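Long-range contacts in minor fimbrium subunit Mfa5 (Porphyromonas gingivalis ATCC 33277, PDB 6TO1), which serves as an accessory subunit of the minor fimbriae, filamentous surface pili that mediate biofilm formation and adhesion to host cells and other bacteria: residues 250-261 with 293-302; 320-328 with 335-343. All blocks are in the same frame, centred on the assembly; numbering follows the deposited sequence. Where two conformers were deposited one is given.

Interaction 1: 250-261 with 293-302; sequences ADFIGETGNAND and HSSKVGRRNL
OD2 of Asp-261 is held twice, by NH1 of Arg-300 at 3.0 Å and by the backbone N of Ile-263 in the first turn of helix 262-272, which it caps. OD1 of Asp-261 takes NH2 of Arg-300 at 2.8 Å. The contact is an outer antiparallel pair, 252-253 with 296-298, of a small four-stranded mixed sheet that by its position in the chain probably belongs with the von Willebrand factor A domain. The end-on salt bridge uses the syn side of each oxygen, with the two flat groups nearly coplanar (21°). It ties the start of the helix to the loop after strand 296-298.

N of Ile-253 donates to O of Val-297 at 2.7 Å, and N of Val-297 donates back to O of Ile-253. N of Arg-299 bonds to O of Asp-251 at 3.1 Å. In the conformer given, Ile-253 lies over one face of the Arg-299 guanidinium; a second conformer leaves this contact doubtful.

One water accepts from N of Gly-254 and NZ of Lys-296 at the strand end. A second accepts from N of Glu-255 and donates to O of His-293 and O of Ser-295. Past the second water, ND1 of His-293 donates almost straight (174°) to the syn lone pair of OE2 of Glu-255, 2.6 Å away in the imidazole plane.

Interaction 2: 320-328 with 335-343; sequences GVAGALVYE and YYYYFPCNA
Strands 326-327 and 336-338 form an antiparallel beta hairpin, the outer pair of a small sheet, with Val-326 and Tyr-338 as a hydrogen-bonded pair and Tyr-327 and Tyr-337 as a non-hydrogen-bonded pair. N of Val-326 donates to O of Tyr-338 at 2.9 Å, and N of Tyr-338 donates to O of Val-326. N of Glu-328 then bonds to O of Tyr-336 at 3.0 Å. A water extends this ladder: it accepts from N of Tyr-336 and donates to O of Glu-328.

One face of the hairpin carries Tyr-327 and Tyr-337. Their rings meet obliquely, planes 39° apart, with CD1 of Tyr-327 3.6 Å from CE1 of Tyr-337. CD1 of Tyr-337 also rests on CA of Tyr-327. Both hydroxyls bond to Asn-289, that of Tyr-327 to the side chain and that of Tyr-337 to the backbone O. This fixes the far ends of both rings.

Val-326 and Tyr-338 share the other face and touch through their CB atoms. CD2 of Tyr-338 lies 3.5 Å from O of Val-326, and the ring reaches on to Glu-328, whose OE1 sits at its edge. Glu-328 has CG trans to N (chi1 175°) and turns at chi2 (46°), which sets the carboxylate beside the hydroxyl. Arg-330 forms a salt bridge with the same OE1 and would probably favour a charged carboxylate.

The hairpin runs into helix 340-353, with Phe-339 as N-cap residue. CD2 of Leu-325 packs 3.9 Å from CD1 of Phe-339. A water donates to O of Ala-324, whose side chain is about 10 Å from the bound magnesium ion, and accepts from N of Cys-341. In the buried polar pair, OH of Tyr-338 donates to the anti lone pair of OE1 of Glu-328 at 2.6 Å.

Overall arrangement
The two contacts lie about 12 Å apart, centre to centre, and build one small mixed sheet in the order 252-253, 296-298, 336-338, 326-327. Interaction 1 makes one outer pair and interaction 2 the other. The parallel strands 296-298 and 336-338 join them, with O of Lys-296 2.9 Å from N of Tyr-337. Along the chain interaction 1 closes before interaction 2 opens. Helix 262-272 follows strand 252-253 and packs against side chains of both contacts. Helix 340-353 leads from the hairpin to strand 357-362 of the main six-stranded sheet. The small sheet lies between strands 227-234 and 357-362 in the chain, consistent with an insertion in the von Willebrand factor A fold.

Interaction 1: 250-261 with 293-302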
loop_
_atom_site.group_PDB
_atom_site.type_symbol
_atom_site.label_atom_id
_atom_site.label_comp_id
_atom_site.label_asym_id
_atom_site.label_seq_id
_atom_site.Cartn_x
_atom_site.Cartn_y
_atom_site.Cartn_z
ATOM N N ALA A 250 -22.406 -25.054 -41.256
ATOM C CA ALA A 250 -21.084 -24.890 -40.668
ATOM C C ALA A 250 -21.147 -24.291 -39.272
ATOM O O ALA A 250 -20.120 -24.197 -38.607
ATOM C CB ALA A 250 -20.195 -24.023 -41.561
ATOM N N ASP A 251 -22.326 -23.900 -38.816
ATOM C CA ASP A 251 -22.516 -23.378 -37.475
ATOM C C ASP A 251 -22.777 -24.488 -36.464
ATOM O O ASP A 251 -23.095 -24.197 -35.304
ATOM C CB ASP A 251 -23.662 -22.373 -37.509
ATOM C CG ASP A 251 -23.353 -21.173 -38.384
ATOM O OD1 ASP A 251 -22.151 -20.828 -38.498
ATOM O OD2 ASP A 251 -24.304 -20.567 -38.923
ATOM N N PHE A 252 -22.649 -25.747 -36.888
ATOM C CA PHE A 252 -22.925 -26.917 -36.070
ATOM C C PHE A 252 -21.710 -27.819 -36.140
ATOM O O PHE A 252 -20.859 -27.668 -37.026
ATOM C CB PHE A 252 -24.188 -27.663 -36.533
ATOM C CG PHE A 252 -25.402 -26.803 -36.539
ATOM C CD1 PHE A 252 -26.359 -26.932 -35.566
ATOM C CD2 PHE A 252 -25.582 -25.835 -37.526
ATOM C CE1 PHE A 252 -27.483 -26.105 -35.553
ATOM C CE2 PHE A 252 -26.669 -24.993 -37.513
ATOM C CZ PHE A 252 -27.645 -25.136 -36.544
ATOM N N ILE A 253 -21.639 -28.763 -35.203
ATOM C CA ILE A 253 -20.494 -29.655 -35.096
ATOM C C ILE A 253 -20.958 -31.001 -34.581
ATOM O O ILE A 253 -21.927 -31.099 -33.836
ATOM C CB ILE A 253 -19.417 -29.020 -34.182
ATOM C CG1 ILE A 253 -18.118 -29.829 -34.170
ATOM C CG2 ILE A 253 -19.929 -28.889 -32.733
ATOM C CD1 ILE A 253 -17.010 -29.116 -33.400
ATOM N N GLY A 254 -20.229 -32.051 -34.976
ATOM C CA GLY A 254 -20.513 -33.396 -34.540
ATOM C C GLY A 254 -19.675 -33.838 -33.345
ATOM O O GLY A 254 -18.850 -33.100 -32.819
ATOM N N GLU A 255 -19.892 -35.098 -32.961
ATOM C CA GLU A 255 -19.198 -35.728 -31.844
ATOM C C GLU A 255 -17.697 -35.484 -31.920
ATOM O O GLU A 255 -17.081 -35.598 -32.988
ATOM C CB GLU A 255 -19.497 -37.242 -31.836
ATOM C CG GLU A 255 -20.908 -37.626 -31.390
ATOM C CD GLU A 255 -21.207 -39.124 -31.438
ATOM O OE1 GLU A 255 -20.484 -39.887 -32.135
ATOM O OE2 GLU A 255 -22.175 -39.547 -30.787
ATOM N N THR A 256 -17.114 -35.121 -30.777
ATOM C CA THR A 256 -15.689 -34.874 -30.689
ATOM C C THR A 256 -14.897 -36.149 -30.489
ATOM O O THR A 256 -13.684 -36.144 -30.703
ATOM C CB THR A 256 -15.344 -33.948 -29.514
ATOM O OG1 THR A 256 -15.602 -34.609 -28.262
ATOM C CG2 THR A 256 -16.145 -32.627 -29.602
ATOM N N GLY A 257 -15.541 -37.211 -30.034
ATOM C CA GLY A 257 -14.849 -38.406 -29.604
ATOM C C GLY A 257 -14.478 -38.422 -28.140
ATOM O O GLY A 257 -14.043 -39.464 -27.635
ATOM N N ASN A 258 -14.616 -37.294 -27.450
ATOM C CA ASN A 258 -14.460 -37.228 -26.001
ATOM C C ASN A 258 -15.841 -37.391 -25.395
ATOM O O ASN A 258 -16.688 -36.498 -25.516
ATOM C CB ASN A 258 -13.811 -35.910 -25.610
ATOM C CG ASN A 258 -13.835 -35.669 -24.122
ATOM O OD1 ASN A 258 -14.161 -36.558 -23.330
ATOM N ND2 ASN A 258 -13.513 -34.451 -23.739
ATOM N N ALA A 259 -16.076 -38.536 -24.760
ATOM C CA ALA A 259 -17.403 -38.873 -24.237
ATOM C C ALA A 259 -17.883 -37.893 -23.168
ATOM O O ALA A 259 -19.096 -37.817 -22.892
ATOM C CB ALA A 259 -17.398 -40.281 -23.654
ATOM N N ASN A 260 -16.978 -37.137 -22.585
ATOM C CA ASN A 260 -17.317 -36.188 -21.543
ATOM C C ASN A 260 -17.552 -34.776 -22.061
ATOM O O ASN A 260 -17.872 -33.886 -21.256
ATOM C CB ASN A 260 -16.203 -36.157 -20.501
ATOM C CG ASN A 260 -15.999 -37.509 -19.824
ATOM O OD1 ASN A 260 -16.869 -37.989 -19.096
ATOM N ND2 ASN A 260 -14.864 -38.130 -20.086
ATOM N N ASP A 261 -17.345 -34.527 -23.353
ATOM C CA ASP A 261 -17.644 -33.215 -23.908
ATOM C C ASP A 261 -19.157 -32.997 -23.945
ATOM O O ASP A 261 -19.910 -33.916 -24.269
ATOM C CB ASP A 261 -17.082 -33.089 -25.330
ATOM C CG ASP A 261 -17.033 -31.673 -25.803
ATOM O OD1 ASP A 261 -15.921 -31.087 -25.811
ATOM O OD2 ASP A 261 -18.134 -31.135 -26.151
ATOM N N HIS A 293 -25.768 -40.768 -33.795
ATOM C CA HIS A 293 -24.372 -40.433 -33.549
ATOM C C HIS A 293 -23.780 -39.529 -34.623
ATOM O O HIS A 293 -22.744 -38.893 -34.380
ATOM C CB HIS A 293 -23.533 -41.715 -33.428
ATOM C CG HIS A 293 -23.699 -42.416 -32.118
ATOM N ND1 HIS A 293 -23.323 -41.848 -30.920
ATOM C CD2 HIS A 293 -24.215 -43.631 -31.816
ATOM C CE1 HIS A 293 -23.612 -42.677 -29.934
ATOM N NE2 HIS A 293 -24.139 -43.772 -30.451
ATOM N N SER A 294 -24.389 -39.461 -35.801
ATOM C CA SER A 294 -23.882 -38.632 -36.889
ATOM C C SER A 294 -24.494 -37.233 -36.916
ATOM O O SER A 294 -24.096 -36.414 -37.745
ATOM C CB SER A 294 -24.145 -39.319 -38.233
ATOM O OG SER A 294 -23.437 -40.550 -38.277
ATOM N N SER A 295 -25.430 -36.943 -36.027
ATOM C CA SER A 295 -26.063 -35.627 -36.009
ATOM C C SER A 295 -25.100 -34.525 -35.581
ATOM O O SER A 295 -24.047 -34.760 -34.995
ATOM C CB SER A 295 -27.267 -35.649 -35.076
ATOM O OG SER A 295 -28.270 -36.516 -35.570
ATOM N N LYS A 296 -25.506 -33.286 -35.850
ATOM C CA LYS A 296 -24.687 -32.110 -35.626
ATOM C C LYS A 296 -25.430 -31.194 -34.660
ATOM O O LYS A 296 -26.651 -31.033 -34.755
ATOM C CB LYS A 296 -24.383 -31.391 -36.936
ATOM C CG LYS A 296 -23.793 -32.302 -38.040
ATOM C CD LYS A 296 -22.380 -32.748 -37.736
ATOM C CE LYS A 296 -21.759 -33.420 -38.987
ATOM N NZ LYS A 296 -20.383 -33.917 -38.744
ATOM N N VAL A 297 -24.690 -30.622 -33.727
ATOM C CA VAL A 297 -25.260 -29.731 -32.725
ATOM C C VAL A 297 -24.565 -28.389 -32.780
ATOM O O VAL A 297 -23.453 -28.248 -33.297
ATOM C CB VAL A 297 -25.182 -30.338 -31.303
ATOM C CG1 VAL A 297 -25.932 -31.681 -31.278
ATOM C CG2 VAL A 297 -23.736 -30.511 -30.837
ATOM N N GLY A 298 -25.226 -27.382 -32.212
ATOM C CA GLY A 298 -24.708 -26.032 -32.332
ATOM C C GLY A 298 -23.300 -25.917 -31.764
ATOM O O GLY A 298 -22.970 -26.505 -30.728
ATOM N N ARG A 299 -22.466 -25.151 -32.460
ATOM C CA ARG A 299 -21.109 -24.897 -31.991
ATOM C C ARG A 299 -21.105 -24.012 -30.747
ATOM O O ARG A 299 -22.097 -23.357 -30.411
ATOM C CB ARG A 299 -20.292 -24.227 -33.098
ATOM C CG ARG A 299 -19.952 -25.178 -34.234
ATOM C CD ARG A 299 -19.192 -24.480 -35.345
ATOM N NE ARG A 299 -18.486 -25.442 -36.180
ATOM C CZ ARG A 299 -17.304 -25.982 -35.878
ATOM N NH1 ARG A 299 -16.679 -25.661 -34.748
ATOM N NH2 ARG A 299 -16.756 -26.854 -36.712
ATOM N N ARG A 300 -19.954 -23.983 -30.065
ATOM C CA ARG A 300 -19.769 -23.058 -28.954
ATOM C C ARG A 300 -18.702 -22.013 -29.258
ATOM O O ARG A 300 -18.311 -21.268 -28.359
ATOM C CB ARG A 300 -19.437 -23.799 -27.646
ATOM C CG ARG A 300 -18.273 -24.743 -27.715
ATOM C CD ARG A 300 -17.986 -25.292 -26.309
ATOM N NE ARG A 300 -16.901 -26.259 -26.302
ATOM C CZ ARG A 300 -17.063 -27.582 -26.284
ATOM N NH1 ARG A 300 -18.276 -28.115 -26.271
ATOM N NH2 ARG A 300 -15.991 -28.368 -26.310
ATOM N N ASN A 301 -18.238 -21.916 -30.511
ATOM C CA ASN A 301 -17.203 -20.949 -30.857
ATOM C C ASN A 301 -17.601 -20.088 -32.039
ATOM O O ASN A 301 -16.757 -19.686 -32.844
ATOM C CB ASN A 301 -15.886 -21.654 -31.152
ATOM C CG ASN A 301 -15.947 -22.570 -32.391
ATOM O OD1 ASN A 301 -16.994 -23.091 -32.774
ATOM N ND2 ASN A 301 -14.794 -22.793 -32.994
ATOM N N LEU A 302 -18.881 -19.741 -32.152
ATOM C CA LEU A 302 -19.281 -18.799 -33.177
ATOM C C LEU A 302 -18.806 -17.398 -32.818
ATOM O O LEU A 302 -18.719 -17.043 -31.636
ATOM C CB LEU A 302 -20.787 -18.769 -33.344
ATOM C CG LEU A 302 -21.526 -20.061 -33.666
ATOM C CD1 LEU A 302 -23.013 -19.753 -33.763
ATOM C CD2 LEU A 302 -21.005 -20.599 -34.967
HETATM O O HOH W 1 -18.505 -32.096 -37.450
HETATM O O HOH W 2 -21.914 -36.391 -34.705
#

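Interaction 2: 320-328 with 335-343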
loop_
_atom_site.group_PDB
_atom_site.type_symbol
_atom_site.label_atom_id
_atom_site.label_comp_id
_atom_site.label_asym_id
_atom_site.label_seq_id
_atom_site.Cartn_x
_atom_site.Cartn_y
_atom_site.Cartn_z
ATOM N N GLY A 320 -43.077 -24.648 -31.831
ATOM C CA GLY A 320 -43.421 -23.724 -30.775
ATOM C C GLY A 320 -42.703 -23.909 -29.455
ATOM O O GLY A 320 -43.059 -23.232 -28.486
ATOM N N VAL A 321 -41.719 -24.808 -29.365
ATOM C CA VAL A 321 -41.044 -25.079 -28.098
ATOM C C VAL A 321 -39.536 -25.141 -28.341
ATOM O O VAL A 321 -39.069 -25.175 -29.478
ATOM C CB VAL A 321 -41.526 -26.390 -27.426
ATOM C CG1 VAL A 321 -43.037 -26.343 -27.139
ATOM C CG2 VAL A 321 -41.177 -27.607 -28.273
ATOM N N ALA A 322 -38.783 -25.189 -27.246
ATOM C CA ALA A 322 -37.324 -25.291 -27.310
ATOM C C ALA A 322 -36.915 -26.541 -26.546
ATOM O O ALA A 322 -37.671 -27.511 -26.527
ATOM C CB ALA A 322 -36.666 -24.034 -26.760
ATOM N N GLY A 323 -35.757 -26.546 -25.905
ATOM C CA GLY A 323 -35.257 -27.780 -25.331
ATOM C C GLY A 323 -33.737 -27.782 -25.248
ATOM O O GLY A 323 -33.062 -26.885 -25.742
ATOM N N ALA A 324 -33.211 -28.830 -24.599
ATOM C CA ALA A 324 -31.763 -29.051 -24.560
ATOM C C ALA A 324 -31.180 -29.136 -25.958
ATOM O O ALA A 324 -30.033 -28.723 -26.183
ATOM C CB ALA A 324 -31.449 -30.324 -23.783
ATOM N N LEU A 325 -31.961 -29.645 -26.912
ATOM C CA LEU A 325 -31.644 -29.584 -28.334
ATOM C C LEU A 325 -32.869 -29.041 -29.053
ATOM O O LEU A 325 -34.000 -29.459 -28.760
ATOM C CB LEU A 325 -31.271 -30.942 -28.900
ATOM C CG LEU A 325 -29.932 -31.528 -28.446
ATOM C CD1 LEU A 325 -29.818 -32.923 -29.057
ATOM C CD2 LEU A 325 -28.771 -30.637 -28.801
ATOM N N VAL A 326 -32.657 -28.107 -29.981
ATOM C CA VAL A 326 -33.748 -27.542 -30.771
ATOM C C VAL A 326 -33.516 -27.893 -32.236
ATOM O O VAL A 326 -32.577 -27.406 -32.883
ATOM C CB VAL A 326 -33.883 -26.033 -30.579
ATOM C CG1 VAL A 326 -35.173 -25.520 -31.306
ATOM C CG2 VAL A 326 -33.973 -25.674 -29.121
ATOM N N TYR A 327 -34.389 -28.731 -32.766
ATOM C CA TYR A 327 -34.299 -29.176 -34.146
ATOM C C TYR A 327 -34.381 -28.007 -35.115
ATOM O O TYR A 327 -35.194 -27.099 -34.939
ATOM C CB TYR A 327 -35.443 -30.173 -34.384
ATOM C CG TYR A 327 -35.539 -30.752 -35.756
ATOM C CD1 TYR A 327 -34.437 -31.298 -36.383
ATOM C CD2 TYR A 327 -36.771 -30.777 -36.424
ATOM C CE1 TYR A 327 -34.547 -31.836 -37.667
ATOM C CE2 TYR A 327 -36.887 -31.310 -37.684
ATOM C CZ TYR A 327 -35.773 -31.842 -38.296
ATOM O OH TYR A 327 -35.915 -32.373 -39.551
ATOM N N GLU A 328 -33.505 -28.024 -36.125
ATOM C CA GLU A 328 -33.455 -27.036 -37.204
ATOM C C GLU A 328 -33.940 -27.739 -38.477
ATOM O O GLU A 328 -33.160 -28.435 -39.150
ATOM C CB GLU A 328 -32.034 -26.489 -37.380
ATOM C CG GLU A 328 -31.843 -25.547 -38.564
ATOM C CD GLU A 328 -32.930 -24.493 -38.680
ATOM O OE1 GLU A 328 -32.782 -23.386 -38.104
ATOM O OE2 GLU A 328 -33.950 -24.778 -39.346
ATOM N N TYR A 335 -29.134 -34.443 -39.598
ATOM C CA TYR A 335 -29.986 -33.633 -38.739
ATOM C C TYR A 335 -29.133 -32.757 -37.824
ATOM O O TYR A 335 -28.029 -33.139 -37.385
ATOM C CB TYR A 335 -30.989 -34.467 -37.954
ATOM C CG TYR A 335 -31.784 -35.372 -38.845
ATOM C CD1 TYR A 335 -32.392 -34.887 -40.001
ATOM C CD2 TYR A 335 -31.902 -36.721 -38.558
ATOM C CE1 TYR A 335 -33.101 -35.739 -40.847
ATOM C CE2 TYR A 335 -32.602 -37.579 -39.409
ATOM C CZ TYR A 335 -33.190 -37.078 -40.543
ATOM O OH TYR A 335 -33.899 -37.949 -41.369
ATOM N N TYR A 336 -29.633 -31.526 -37.652
ATOM C CA TYR A 336 -28.926 -30.406 -37.042
ATOM C C TYR A 336 -29.787 -29.829 -35.928
ATOM O O TYR A 336 -30.998 -29.661 -36.103
ATOM C CB TYR A 336 -28.627 -29.308 -38.077
ATOM C CG TYR A 336 -27.706 -29.790 -39.143
ATOM C CD1 TYR A 336 -26.385 -29.394 -39.158
ATOM C CD2 TYR A 336 -28.139 -30.698 -40.112
ATOM C CE1 TYR A 336 -25.507 -29.863 -40.120
ATOM C CE2 TYR A 336 -27.265 -31.177 -41.066
ATOM C CZ TYR A 336 -25.969 -30.757 -41.071
ATOM O OH TYR A 336 -25.103 -31.221 -42.028
ATOM N N TYR A 337 -29.156 -29.502 -34.792
ATOM C CA TYR A 337 -29.884 -29.097 -33.595
ATOM C C TYR A 337 -29.149 -27.953 -32.928
ATOM O O TYR A 337 -27.936 -28.053 -32.710
ATOM C CB TYR A 337 -30.011 -30.245 -32.580
ATOM C CG TYR A 337 -30.667 -31.455 -33.168
ATOM C CD1 TYR A 337 -32.034 -31.653 -33.038
ATOM C CD2 TYR A 337 -29.935 -32.353 -33.910
ATOM C CE1 TYR A 337 -32.654 -32.733 -33.613
ATOM C CE2 TYR A 337 -30.545 -33.438 -34.495
ATOM C CZ TYR A 337 -31.899 -33.616 -34.339
ATOM O OH TYR A 337 -32.485 -34.721 -34.947
ATOM N N TYR A 338 -29.872 -26.877 -32.604
ATOM C CA TYR A 338 -29.312 -25.868 -31.713
ATOM C C TYR A 338 -29.118 -26.495 -30.334
ATOM O O TYR A 338 -29.908 -27.336 -29.892
ATOM C CB TYR A 338 -30.217 -24.634 -31.652
ATOM C CG TYR A 338 -30.389 -23.965 -33.016
ATOM C CD1 TYR A 338 -29.442 -23.071 -33.510
ATOM C CD2 TYR A 338 -31.497 -24.254 -33.813
ATOM C CE1 TYR A 338 -29.589 -22.494 -34.764
ATOM C CE2 TYR A 338 -31.673 -23.650 -35.045
ATOM C CZ TYR A 338 -30.707 -22.806 -35.528
ATOM O OH TYR A 338 -30.867 -22.216 -36.763
ATOM N N PHE A 339 -28.041 -26.098 -29.666
ATOM C CA PHE A 339 -27.565 -26.703 -28.428
ATOM C C PHE A 339 -27.359 -25.574 -27.429
ATOM O O PHE A 339 -26.263 -24.998 -27.340
ATOM C CB PHE A 339 -26.286 -27.489 -28.719
ATOM C CG PHE A 339 -25.688 -28.199 -27.531
ATOM C CD1 PHE A 339 -26.442 -28.528 -26.416
ATOM C CD2 PHE A 339 -24.358 -28.546 -27.563
ATOM C CE1 PHE A 339 -25.868 -29.172 -25.342
ATOM C CE2 PHE A 339 -23.765 -29.194 -26.507
ATOM C CZ PHE A 339 -24.520 -29.508 -25.384
ATOM N N PRO A 340 -28.404 -25.194 -26.687
ATOM C CA PRO A 340 -28.269 -24.020 -25.801
ATOM C C PRO A 340 -27.136 -24.076 -24.804
ATOM O O PRO A 340 -26.576 -23.013 -24.486
ATOM C CB PRO A 340 -29.650 -23.949 -25.118
ATOM C CG PRO A 340 -30.574 -24.341 -26.219
ATOM C CD PRO A 340 -29.837 -25.502 -26.932
ATOM N N CYS A 341 -26.741 -25.254 -24.302
ATOM C CA CYS A 341 -25.607 -25.289 -23.402
ATOM C C CYS A 341 -24.348 -24.758 -24.091
ATOM O O CYS A 341 -23.563 -24.023 -23.487
ATOM C CB CYS A 341 -25.343 -26.704 -22.892
ATOM S SG CYS A 341 -26.457 -27.381 -21.662
ATOM N N ASN A 342 -24.137 -25.139 -25.353
ATOM C CA ASN A 342 -23.000 -24.632 -26.114
ATOM C C ASN A 342 -23.164 -23.149 -26.433
ATOM O O ASN A 342 -22.192 -22.410 -26.418
ATOM C CB ASN A 342 -22.835 -25.432 -27.418
ATOM C CG ASN A 342 -21.675 -26.436 -27.353
ATOM O OD1 ASN A 342 -21.098 -26.676 -26.289
ATOM N ND2 ASN A 342 -21.353 -27.011 -28.485
ATOM N N ALA A 343 -24.385 -22.682 -26.718
ATOM C CA ALA A 343 -24.565 -21.248 -26.940
ATOM C C ALA A 343 -24.193 -20.435 -25.696
ATOM O O ALA A 343 -23.653 -19.328 -25.806
ATOM C CB ALA A 343 -26.000 -20.943 -27.349
HETATM O O HOH W 3 -28.703 -27.437 -24.146
HETATM O O HOH W 4 -31.926 -30.853 -39.277
#